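Local coordinates for conserved protein (Mycobacterium tuberculosis, PDB 1RFE) that is of unknown function but probably binds coenzyme F420 and may be an oxidoreductase of the FMN-binding split-barrel class, at residues Ile8-Ser11 and Glu12-Ala16; Val106-Trp109 and Glu110-Gly114; Trp144-Arg147 and Lys148-Leu151. All coordinates share one frame; numbering follows the deposited sequence.

Contact 1. Residues Ile8-Ser11 and Glu12-Ala16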
# COMPACT_ATOMS: atom_id res chain seq x y z
N ILE A 8 11.57 -16.85 6.84
CA ILE A 8 10.92 -16.31 5.64
C ILE A 8 10.75 -14.78 5.68
O ILE A 8 10.26 -14.21 4.71
CB ILE A 8 9.55 -16.98 5.40
CG1 ILE A 8 8.62 -16.75 6.61
CG2 ILE A 8 9.74 -18.46 5.09
CD1 ILE A 8 7.20 -17.19 6.40
N VAL A 9 11.14 -14.14 6.78
CA VAL A 9 11.19 -12.69 6.88
C VAL A 9 12.00 -12.04 5.77
O VAL A 9 13.01 -12.57 5.30
CB VAL A 9 11.76 -12.22 8.27
CG1 VAL A 9 13.28 -12.51 8.39
CG2 VAL A 9 11.46 -10.75 8.55
N MSE A 10 11.49 -10.93 5.26
CA MSE A 10 12.25 -10.11 4.33
C MSE A 10 13.03 -9.04 5.07
O MSE A 10 12.59 -8.55 6.08
CB MSE A 10 11.30 -9.45 3.32
CG MSE A 10 10.74 -10.42 2.31
SE MSE A 10 10.14 -9.51 0.69
CE MSE A 10 8.70 -8.83 1.43
N SER A 11 14.21 -8.71 4.56
CA SER A 11 15.00 -7.57 5.04
C SER A 11 14.33 -6.23 4.78
O SER A 11 13.47 -6.07 3.89
CB SER A 11 16.37 -7.54 4.36
OG SER A 11 16.24 -7.22 2.96
N GLU A 12 14.74 -5.25 5.55
CA GLU A 12 14.29 -3.88 5.34
C GLU A 12 14.40 -3.50 3.88
O GLU A 12 13.47 -2.91 3.31
CB GLU A 12 15.12 -2.94 6.20
CG GLU A 12 14.55 -1.54 6.30
CD GLU A 12 15.27 -0.72 7.35
OE1 GLU A 12 16.37 -0.20 7.01
OE2 GLU A 12 14.74 -0.64 8.50
N ALA A 13 15.50 -3.86 3.25
CA ALA A 13 15.74 -3.45 1.88
C ALA A 13 14.86 -4.22 0.91
O ALA A 13 14.44 -3.69 -0.07
CB ALA A 13 17.23 -3.60 1.50
N GLU A 14 14.62 -5.49 1.17
CA GLU A 14 13.72 -6.31 0.32
C GLU A 14 12.27 -5.81 0.37
O GLU A 14 11.60 -5.76 -0.64
CB GLU A 14 13.79 -7.77 0.75
CG GLU A 14 15.10 -8.49 0.35
CD GLU A 14 15.27 -9.86 1.01
OE1 GLU A 14 14.58 -10.20 2.00
OE2 GLU A 14 16.09 -10.62 0.51
N ILE A 15 11.83 -5.38 1.54
CA ILE A 15 10.48 -4.83 1.74
C ILE A 15 10.37 -3.54 0.95
O ILE A 15 9.43 -3.35 0.18
CB ILE A 15 10.23 -4.57 3.24
CG1 ILE A 15 10.10 -5.88 4.00
CG2 ILE A 15 8.96 -3.70 3.50
CD1 ILE A 15 10.20 -5.70 5.52
N ALA A 16 11.35 -2.67 1.11
CA ALA A 16 11.42 -1.44 0.29
C ALA A 16 11.25 -1.71 -1.21
O ALA A 16 10.39 -1.12 -1.82
CB ALA A 16 12.68 -0.65 0.61
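A capping box formed by Ser11 and Glu14 starts helix 12-21. Ser11 is the N-cap residue, and Glu14 stands three positions later in the first turn. Each residue uses its side chain on the backbone N-H of the other. Ser11 OG accepts from Glu14 N at 3.0 Å. Its chi1 of 69° sets OG between the backbone N and the carbonyl carbon, which brings it to the N-H of Glu14. In return Glu14 OE1 takes the N-H of Ser11. That donor reaches the carboxylate from above its plane, 38° out of it. OE1 also forms a salt bridge with Lys148 NZ, so it is held from two residues. The glutamate side chain runs close by the serine, with Glu14 CG 3.1 Å from Ser11 OG. Behind the box, Ile15 N donates to Ser11 O at 2.9 Å, the first i to i+4 bond of the helix. Met10 lies just before the cap and is selenomethionine here. Its selenium meets Glu14 CB at 4.0 Å. Met10 and Ile15 side chains cross at an angle and make the apolar part of the contact, where Met10 CB lies 3.8 Å from Ile15 CG1.

Contact 2. Residues Val106-Trp109 and Glu110-Gly114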
# COMPACT_ATOMS: atom_id res chain seq x y z
N VAL A 106 2.30 13.11 -8.23
CA VAL A 106 3.43 12.84 -9.09
C VAL A 106 3.92 11.41 -8.96
O VAL A 106 4.36 10.82 -9.95
CB VAL A 106 4.53 13.90 -8.86
CG1 VAL A 106 5.91 13.47 -9.36
CG2 VAL A 106 4.10 15.25 -9.54
N SER A 107 3.88 10.86 -7.74
CA SER A 107 4.35 9.52 -7.50
C SER A 107 3.39 8.52 -8.14
O SER A 107 3.84 7.55 -8.74
CB SER A 107 4.64 9.23 -6.00
OG SER A 107 4.70 7.85 -5.77
N VAL A 108 2.09 8.77 -8.05
CA VAL A 108 1.10 7.94 -8.63
C VAL A 108 1.20 7.98 -10.17
O VAL A 108 1.08 6.95 -10.83
CB VAL A 108 -0.35 8.33 -8.21
CG1 VAL A 108 -1.37 7.69 -9.17
CG2 VAL A 108 -0.65 7.91 -6.73
N TRP A 109 1.41 9.18 -10.69
CA TRP A 109 1.63 9.38 -12.10
C TRP A 109 2.83 8.62 -12.62
O TRP A 109 2.73 7.93 -13.61
CB TRP A 109 1.79 10.85 -12.42
CG TRP A 109 1.96 11.13 -13.86
CD1 TRP A 109 3.12 11.13 -14.60
CD2 TRP A 109 0.93 11.48 -14.75
NE1 TRP A 109 2.85 11.48 -15.89
CE2 TRP A 109 1.50 11.69 -16.00
CE3 TRP A 109 -0.46 11.69 -14.59
CZ2 TRP A 109 0.73 12.07 -17.11
CZ3 TRP A 109 -1.21 12.04 -15.66
CH2 TRP A 109 -0.60 12.24 -16.92
N GLU A 110 3.94 8.68 -11.92
CA GLU A 110 5.13 8.01 -12.32
C GLU A 110 5.05 6.49 -12.14
O GLU A 110 5.60 5.74 -12.95
CB GLU A 110 6.30 8.59 -11.58
CG GLU A 110 6.65 9.99 -12.12
CD GLU A 110 8.00 10.50 -11.67
OE1 GLU A 110 8.39 10.21 -10.52
OE2 GLU A 110 8.65 11.24 -12.47
N ARG A 111 4.27 6.05 -11.16
CA ARG A 111 4.18 4.68 -10.82
C ARG A 111 3.24 3.94 -11.79
O ARG A 111 3.44 2.77 -12.09
CB ARG A 111 3.80 4.47 -9.35
CG ARG A 111 4.96 4.65 -8.35
CD ARG A 111 4.53 4.72 -6.87
NE ARG A 111 3.63 3.60 -6.60
CZ ARG A 111 3.98 2.32 -6.51
NH1 ARG A 111 5.24 1.90 -6.50
NH2 ARG A 111 3.04 1.41 -6.39
N TYR A 112 2.24 4.63 -12.30
CA TYR A 112 1.20 3.96 -13.04
C TYR A 112 0.92 4.53 -14.42
O TYR A 112 0.10 3.95 -15.15
CB TYR A 112 -0.11 3.92 -12.24
CG TYR A 112 -0.03 3.24 -10.88
CD1 TYR A 112 -0.26 1.87 -10.72
CD2 TYR A 112 0.21 3.99 -9.75
CE1 TYR A 112 -0.20 1.29 -9.46
CE2 TYR A 112 0.30 3.40 -8.49
CZ TYR A 112 0.08 2.09 -8.35
OH TYR A 112 0.15 1.56 -7.09
N THR A 113 1.56 5.65 -14.76
CA THR A 113 1.28 6.30 -16.02
C THR A 113 2.52 6.42 -16.89
O THR A 113 2.48 6.01 -18.06
CB THR A 113 0.58 7.69 -15.84
OG1 THR A 113 -0.74 7.49 -15.31
CG2 THR A 113 0.35 8.35 -17.19
N GLY A 114 3.62 6.91 -16.33
CA GLY A 114 4.79 7.33 -17.08
C GLY A 114 5.59 8.43 -16.35
O GLY A 114 5.22 8.91 -15.27
O HOH W 1 -0.87 7.29 -12.72
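Trp109 has CG anti to its own N (chi1 -178°). In Thr113 chi1 is -67° for OG1, which leaves CG2 anti to the backbone N. These two torsions put the Thr113 methyl over one face of the Trp109 indole. It is a CH-pi contact: CG2 sits 3.8 Å from the centroid of the six-membered ring, 15° off the normal. Trp109 is in the last turn of helix 98-112, and Thr113 is the first residue beyond it. Here Trp109 O is shared by two donors, Thr113 N at 2.8 Å and Gly114 N at 3.0 Å. A water spans the same end: it donates to Val108 O at 2.7 Å and is hydrogen-bonded to Thr113 OG1. One residue before Trp109, Val108 O accepts from Tyr112 N and lies at the edge of the tyrosine ring, in its plane, 3.3 Å from Tyr112 CD2. Arg111 CD passes 3.3 Å from Ser107 OG. The arginine bends at chi3, and its NH2 donates to Tyr112 OH. The polar ends of Ser107, Arg111 and Tyr112 reach the neighbouring elements. Ser107 OG bonds Val45 N and Arg111 NE bonds Tyr43 O, both on strand 36-46, while Tyr112 OH bonds Arg23 O. Trp109 packs instead on Val124 and Met127 of helix 122-127.

Contact 3. Residues Trp144-Arg147 and Lys148-Leu151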
# COMPACT_ATOMS: atom_id res chain seq x y z
N TRP A 144 6.95 -11.87 4.53
CA TRP A 144 7.22 -13.23 4.16
C TRP A 144 7.68 -13.36 2.69
O TRP A 144 7.27 -12.63 1.80
CB TRP A 144 6.03 -14.12 4.44
CG TRP A 144 4.79 -13.79 3.64
CD1 TRP A 144 4.37 -14.41 2.51
CD2 TRP A 144 3.79 -12.80 3.95
NE1 TRP A 144 3.20 -13.85 2.06
CE2 TRP A 144 2.82 -12.85 2.93
CE3 TRP A 144 3.65 -11.84 4.96
CZ2 TRP A 144 1.69 -12.00 2.92
CZ3 TRP A 144 2.54 -11.00 4.93
CH2 TRP A 144 1.58 -11.08 3.92
N ASP A 145 8.57 -14.31 2.49
CA ASP A 145 9.00 -14.69 1.13
C ASP A 145 9.30 -16.16 1.15
O ASP A 145 10.34 -16.59 1.67
CB ASP A 145 10.22 -13.90 0.68
CG ASP A 145 10.55 -14.14 -0.79
OD1 ASP A 145 9.90 -15.01 -1.42
OD2 ASP A 145 11.39 -13.48 -1.42
N HIS A 146 8.39 -16.93 0.57
CA HIS A 146 8.48 -18.38 0.64
C HIS A 146 9.62 -18.93 -0.20
O HIS A 146 10.01 -20.07 -0.02
CB HIS A 146 7.15 -19.03 0.30
CG HIS A 146 6.16 -18.96 1.43
ND1 HIS A 146 5.04 -19.75 1.47
CD2 HIS A 146 6.11 -18.17 2.53
CE1 HIS A 146 4.36 -19.48 2.58
NE2 HIS A 146 4.99 -18.53 3.24
N ARG A 147 10.17 -18.12 -1.12
CA ARG A 147 11.42 -18.50 -1.81
C ARG A 147 12.59 -18.80 -0.87
O ARG A 147 13.53 -19.53 -1.22
CB ARG A 147 11.86 -17.43 -2.80
CG ARG A 147 11.43 -17.69 -4.21
CD ARG A 147 10.35 -16.77 -4.70
NE ARG A 147 10.92 -15.48 -5.02
CZ ARG A 147 10.34 -14.56 -5.76
NH1 ARG A 147 9.11 -14.75 -6.27
NH2 ARG A 147 11.00 -13.41 -5.99
N LYS A 148 12.56 -18.24 0.32
CA LYS A 148 13.67 -18.45 1.26
C LYS A 148 13.66 -19.84 1.95
O LYS A 148 14.56 -20.17 2.70
CB LYS A 148 13.71 -17.31 2.26
CG LYS A 148 13.95 -15.92 1.60
CD LYS A 148 13.59 -14.82 2.59
CE LYS A 148 14.09 -13.44 2.15
NZ LYS A 148 14.45 -12.70 3.38
N LEU A 149 12.64 -20.63 1.68
CA LEU A 149 12.55 -22.02 2.13
C LEU A 149 13.35 -23.01 1.28
O LEU A 149 13.69 -24.10 1.77
CB LEU A 149 11.10 -22.49 2.10
CG LEU A 149 10.21 -22.30 3.34
CD1 LEU A 149 10.87 -21.48 4.43
CD2 LEU A 149 8.84 -21.75 2.96
N GLY A 150 13.60 -22.66 0.03
CA GLY A 150 14.31 -23.55 -0.86
C GLY A 150 13.49 -24.76 -1.25
O GLY A 150 14.05 -25.79 -1.66
N LEU A 151 12.16 -24.64 -1.15
CA LEU A 151 11.27 -25.65 -1.69
C LEU A 151 11.49 -25.85 -3.18
O LEU A 151 12.00 -24.98 -3.88
CB LEU A 151 9.81 -25.29 -1.43
CG LEU A 151 9.11 -25.84 -0.19
CD1 LEU A 151 10.02 -26.49 0.87
CD2 LEU A 151 8.25 -24.74 0.44
O HOH W 2 11.05 -22.19 -1.81
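Lys148 folds back along Asp145, three residues before it. Its CB lies 3.5 Å from Asp145 O, and CG stays near the same oxygen. CD reaches the aspartate side chain and sits 4.0 Å from Asp145 CB, with CE a little farther off. Chi2 and chi3 are both extended, which carries the chain past the aspartate; a bend at chi4 (-147°) then turns NZ. NZ donates a hydrogen bond to Val9 O, on the same side as its partner Glu14. It does not touch the Asp145 carboxylate, whose OD2 is 5.7 Å from Lys148 NZ, although the opposite charges probably still attract.

The backbone turns at the same residues. Lys148 N donates to Asp145 O at 3.1 Å, and Leu149 N to His146 O at 3.2 Å. Both donors stand well above the plane of the carbonyl they meet. A weak third bond runs from Gly150 N to Arg147 O. One water bridges the end of the turn: it donates to His146 O and accepts a weak bond from Leu151 N. His146 and Leu149 lie side by side and point the same way, and Leu149 CD2 lies over one face of the imidazole, 4.2 Å from His146 CG. His146 ND1 is bonded to Tyr80 O. Asp145 OD1 accepts from Arg147 N at 3.1 Å, which makes an Asx turn. Successive i to i+3 bonds are characteristic of a 3-10 helix, and here that short helix, 146-149, follows strand 140-145 with the Asx turn at its start.

In the fold
Contacts 1 and 3 form one neighbourhood, with centres 12 Å apart. The N-terminal segment runs beside the end of strand 140-145, where Ile8 O probably accepts from Asp145 N at 2.8 Å. From contact 3, Lys148 NZ reaches both Val9 and Glu14 of contact 1. Ile8 also packs on Leu149. Contact 2 is separate. Its centre is 24 Å from that of contact 1 and 31 Å from that of contact 3, and it closes helix 98-112 against strand 36-46. Together the three mark helix and strand ends around the antiparallel sheet, a fold consistent with the FMN-binding clan.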